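Local coordinates for periplasmic binding protein (Veillonella parvula, PDB 4LJS) that probably captures a ligand outside the cytoplasmic membrane, as periplasmic binding proteins of transport systems do, although its substrate is not established, at residues A[54-59]-A[81-86]. Residues are numbered along the deposited sequence; the frame is centred on the assembly and turned at random.
Sequences SIETII and PEYREA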
ATOM      1  N   SER A  54      -2.918  -2.939   6.487  1.00 26.95           N
ATOM      2  CA  SER A  54      -3.882  -3.211   7.551  1.00 31.14           C
ATOM      3  C   SER A  54      -3.529  -2.399   8.795  1.00 37.40           C
ATOM      4  O   SER A  54      -4.379  -1.727   9.376  1.00 36.30           O
ATOM      5  CB  SER A  54      -3.902  -4.702   7.903  1.00 33.33           C
ATOM      6  OG  SER A  54      -3.962  -5.509   6.738  1.00 34.89           O
ATOM      7  N   ILE A  55      -2.255  -2.447   9.172  1.00 29.52           N
ATOM      8  CA  ILE A  55      -1.782  -1.830  10.407  1.00 28.86           C
ATOM      9  C   ILE A  55      -1.842  -0.314  10.370  1.00 32.87           C
ATOM     10  O   ILE A  55      -2.495   0.302  11.217  1.00 32.06           O
ATOM     11  CB  ILE A  55      -0.346  -2.285  10.731  1.00 31.33           C
ATOM     12  CG1 ILE A  55      -0.302  -3.818  10.838  1.00 29.05           C
ATOM     13  CG2 ILE A  55       0.141  -1.634  12.026  1.00 31.85           C
ATOM     14  CD1 ILE A  55       1.081  -4.413  10.670  1.00 28.85           C
ATOM     15  N   GLU A  56      -1.176   0.287   9.384  1.00 27.96           N
ATOM     16  CA  GLU A  56      -1.091   1.743   9.303  1.00 28.07           C
ATOM     17  C   GLU A  56      -2.410   2.441   8.970  1.00 33.86           C
ATOM     18  O   GLU A  56      -2.626   3.580   9.392  1.00 33.09           O
ATOM     19  CB  GLU A  56       0.008   2.191   8.325  1.00 29.78           C
ATOM     20  CG  GLU A  56       1.407   2.114   8.914  1.00 43.25           C
ATOM     21  CD  GLU A  56       2.432   2.907   8.119  1.00 46.47           C
ATOM     22  OE1 GLU A  56       2.700   4.076   8.486  1.00 48.72           O
ATOM     23  OE2 GLU A  56       2.973   2.357   7.135  1.00 45.45           O
ATOM     24  N   THR A  57      -3.283   1.784   8.206  1.00 28.05           N
ATOM     25  CA  THR A  57      -4.570   2.398   7.865  1.00 27.55           C
ATOM     26  C   THR A  57      -5.449   2.536   9.109  1.00 32.97           C
ATOM     27  O   THR A  57      -6.062   3.579   9.334  1.00 36.30           O
ATOM     28  CB  THR A  57      -5.331   1.624   6.758  1.00 35.25           C
ATOM     29  OG1 THR A  57      -4.508   1.524   5.582  1.00 36.26           O
ATOM     30  CG2 THR A  57      -6.644   2.333   6.400  1.00 30.18           C
ATOM     31  N   ILE A  58      -5.498   1.486   9.925  1.00 30.91           N
ATOM     32  CA  ILE A  58      -6.276   1.540  11.146  1.00 30.14           C
ATOM     33  C   ILE A  58      -5.680   2.571  12.105  1.00 36.08           C
ATOM     34  O   ILE A  58      -6.407   3.324  12.755  1.00 37.49           O
ATOM     35  CB  ILE A  58      -6.390   0.164  11.810  1.00 30.51           C
ATOM     36  CG1 ILE A  58      -7.265  -0.756  10.951  1.00 28.32           C
ATOM     37  CG2 ILE A  58      -6.969   0.310  13.210  1.00 28.60           C
ATOM     38  CD1 ILE A  58      -7.121  -2.255  11.293  1.00 27.96           C
ATOM     39  N   ILE A  59      -4.353   2.633  12.163  1.00 34.42           N
ATOM     40  CA  ILE A  59      -3.701   3.668  12.949  1.00 34.20           C
ATOM     41  C   ILE A  59      -4.063   5.068  12.440  1.00 35.05           C
ATOM     42  O   ILE A  59      -4.386   5.962  13.232  1.00 34.16           O
ATOM     43  CB  ILE A  59      -2.179   3.478  12.984  1.00 33.90           C
ATOM     44  CG1 ILE A  59      -1.832   2.207  13.783  1.00 29.77           C
ATOM     45  CG2 ILE A  59      -1.512   4.697  13.583  1.00 36.01           C
ATOM     46  CD1 ILE A  59      -0.341   1.881  13.834  1.00 30.28           C
ATOM     47  N   PRO A  81       6.400   8.476  10.373  1.00 39.11           N
ATOM     48  CA  PRO A  81       6.818   9.065  11.655  1.00 35.72           C
ATOM     49  C   PRO A  81       5.646   9.342  12.604  1.00 39.36           C
ATOM     50  O   PRO A  81       5.721   8.973  13.775  1.00 46.59           O
ATOM     51  CB  PRO A  81       7.495  10.378  11.232  1.00 35.38           C
ATOM     52  CG  PRO A  81       8.024  10.096   9.864  1.00 39.95           C
ATOM     53  CD  PRO A  81       7.051   9.129   9.220  1.00 37.63           C
ATOM     54  N   GLU A  82       4.571   9.939  12.093  1.00 39.93           N
ATOM     55  CA  GLU A  82       3.420  10.308  12.917  1.00 45.16           C
ATOM     56  C   GLU A  82       2.599   9.123  13.410  1.00 47.12           C
ATOM     57  O   GLU A  82       1.749   9.284  14.281  1.00 51.92           O
ATOM     58  CB  GLU A  82       2.498  11.269  12.162  1.00 49.89           C
ATOM     59  CG  GLU A  82       1.788  10.643  10.981  1.00 58.13           C
ATOM     60  CD  GLU A  82       2.317  11.153   9.653  1.00 72.70           C
ATOM     61  OE1 GLU A  82       1.491  11.468   8.764  1.00 77.07           O
ATOM     62  OE2 GLU A  82       3.559  11.243   9.504  1.00 71.15           O
ATOM     63  N   TYR A  83       2.844   7.942  12.848  1.00 43.20           N
ATOM     64  CA  TYR A  83       2.131   6.735  13.257  1.00 44.39           C
ATOM     65  C   TYR A  83       2.999   5.806  14.111  1.00 43.01           C
ATOM     66  O   TYR A  83       2.531   4.763  14.574  1.00 41.98           O
ATOM     67  CB  TYR A  83       1.604   5.979  12.030  1.00 39.73           C
ATOM     68  CG  TYR A  83       0.633   6.782  11.188  1.00 41.62           C
ATOM     69  CD1 TYR A  83      -0.164   7.766  11.762  1.00 48.85           C
ATOM     70  CD2 TYR A  83       0.513   6.559   9.819  1.00 42.42           C
ATOM     71  CE1 TYR A  83      -1.053   8.511  10.994  1.00 45.31           C
ATOM     72  CE2 TYR A  83      -0.373   7.302   9.045  1.00 42.94           C
ATOM     73  CZ  TYR A  83      -1.151   8.270   9.641  1.00 45.04           C
ATOM     74  OH  TYR A  83      -2.035   9.005   8.883  1.00 58.71           O
ATOM     75  N   ARG A  84       4.255   6.182  14.327  1.00 45.60           N
ATOM     76  CA  ARG A  84       5.186   5.302  15.038  1.00 43.82           C
ATOM     77  C   ARG A  84       4.833   5.039  16.491  1.00 37.66           C
ATOM     78  O   ARG A  84       4.955   3.903  16.957  1.00 43.59           O
ATOM     79  CB  ARG A  84       6.620   5.805  14.938  1.00 37.16           C
ATOM     80  CG  ARG A  84       7.326   5.291  13.718  1.00 39.17           C
ATOM     81  CD  ARG A  84       8.595   6.062  13.476  1.00 42.25           C
ATOM     82  NE  ARG A  84       9.001   5.993  12.081  1.00 42.61           N
ATOM     83  CZ  ARG A  84       9.950   6.752  11.556  1.00 41.91           C
ATOM     84  NH1 ARG A  84      10.584   7.635  12.321  1.00 38.99           N
ATOM     85  NH2 ARG A  84      10.268   6.625  10.275  1.00 40.27           N
ATOM     86  N   GLU A  85       4.417   6.082  17.207  1.00 39.99           N
ATOM     87  CA  GLU A  85       4.098   5.939  18.631  1.00 43.57           C
ATOM     88  C   GLU A  85       2.981   4.919  18.849  1.00 46.93           C
ATOM     89  O   GLU A  85       3.084   4.051  19.711  1.00 45.98           O
ATOM     90  CB  GLU A  85       3.714   7.280  19.255  1.00 43.82           C
ATOM     91  CG  GLU A  85       4.882   8.018  19.897  1.00 67.30           C
ATOM     92  CD  GLU A  85       4.439   9.095  20.880  1.00 78.15           C
ATOM     93  OE1 GLU A  85       5.319   9.766  21.459  1.00 85.44           O
ATOM     94  OE2 GLU A  85       3.216   9.268  21.077  1.00 78.33           O
ATOM     95  N   ALA A  86       1.921   5.029  18.054  1.00 45.86           N
ATOM     96  CA  ALA A  86       0.810   4.090  18.123  1.00 42.71           C
ATOM     97  C   ALA A  86       1.278   2.690  17.741  1.00 40.32           C
ATOM     98  O   ALA A  86       0.900   1.707  18.377  1.00 42.41           O
ATOM     99  CB  ALA A  86      -0.328   4.545  17.206  1.00 34.45           C
TER
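The edge of the Tyr-83 ring meets the carboxylate of Glu-56, whose OE1 lies near the ring plane, 3.6 Å from CD2 of Tyr-83. The two planes are nearly perpendicular, 80° apart. CG of the preceding Glu-82 lies over one face of the ring, 3.5 Å from its plane and nearer the periphery than the centre. Ile-59 comes in obliquely: its CG2 sits 3.7 Å from CB of Tyr-83 and 3.8 Å from CD1 of Tyr-83. That methyl also touches CB of Ala-86, at 3.8 Å, and so rests in the notch formed by Tyr-83 CB and Ala-86 CB. It is anti to the backbone N of Ile-59, which aims it at residues 81-86, while the extended CG1 branch (chi2 177°) carries CD1 of Ile-59 to 4.1 Å from the carbonyl O of Tyr-83. Helix 52-60 is the helix of a beta-alpha-beta crossover between parallel strands 47-50 and 67-71, and the segment after the second strand packs back on it. No hydrogen bond links 54-59 to 81-86. Glu-56 is held from outside them: OE1 accepts from the backbone N of Arg-80, and OE2 forms a salt bridge with Arg-298 and accepts a hydrogen bond from NE2 of Gln-52. The buried carboxylate is thus satisfied on both oxygens, consistent with an ionised state, and an oxygen at the weakly positive C-H edge of Tyr-83 may add a modest electrostatic attraction to otherwise apolar packing.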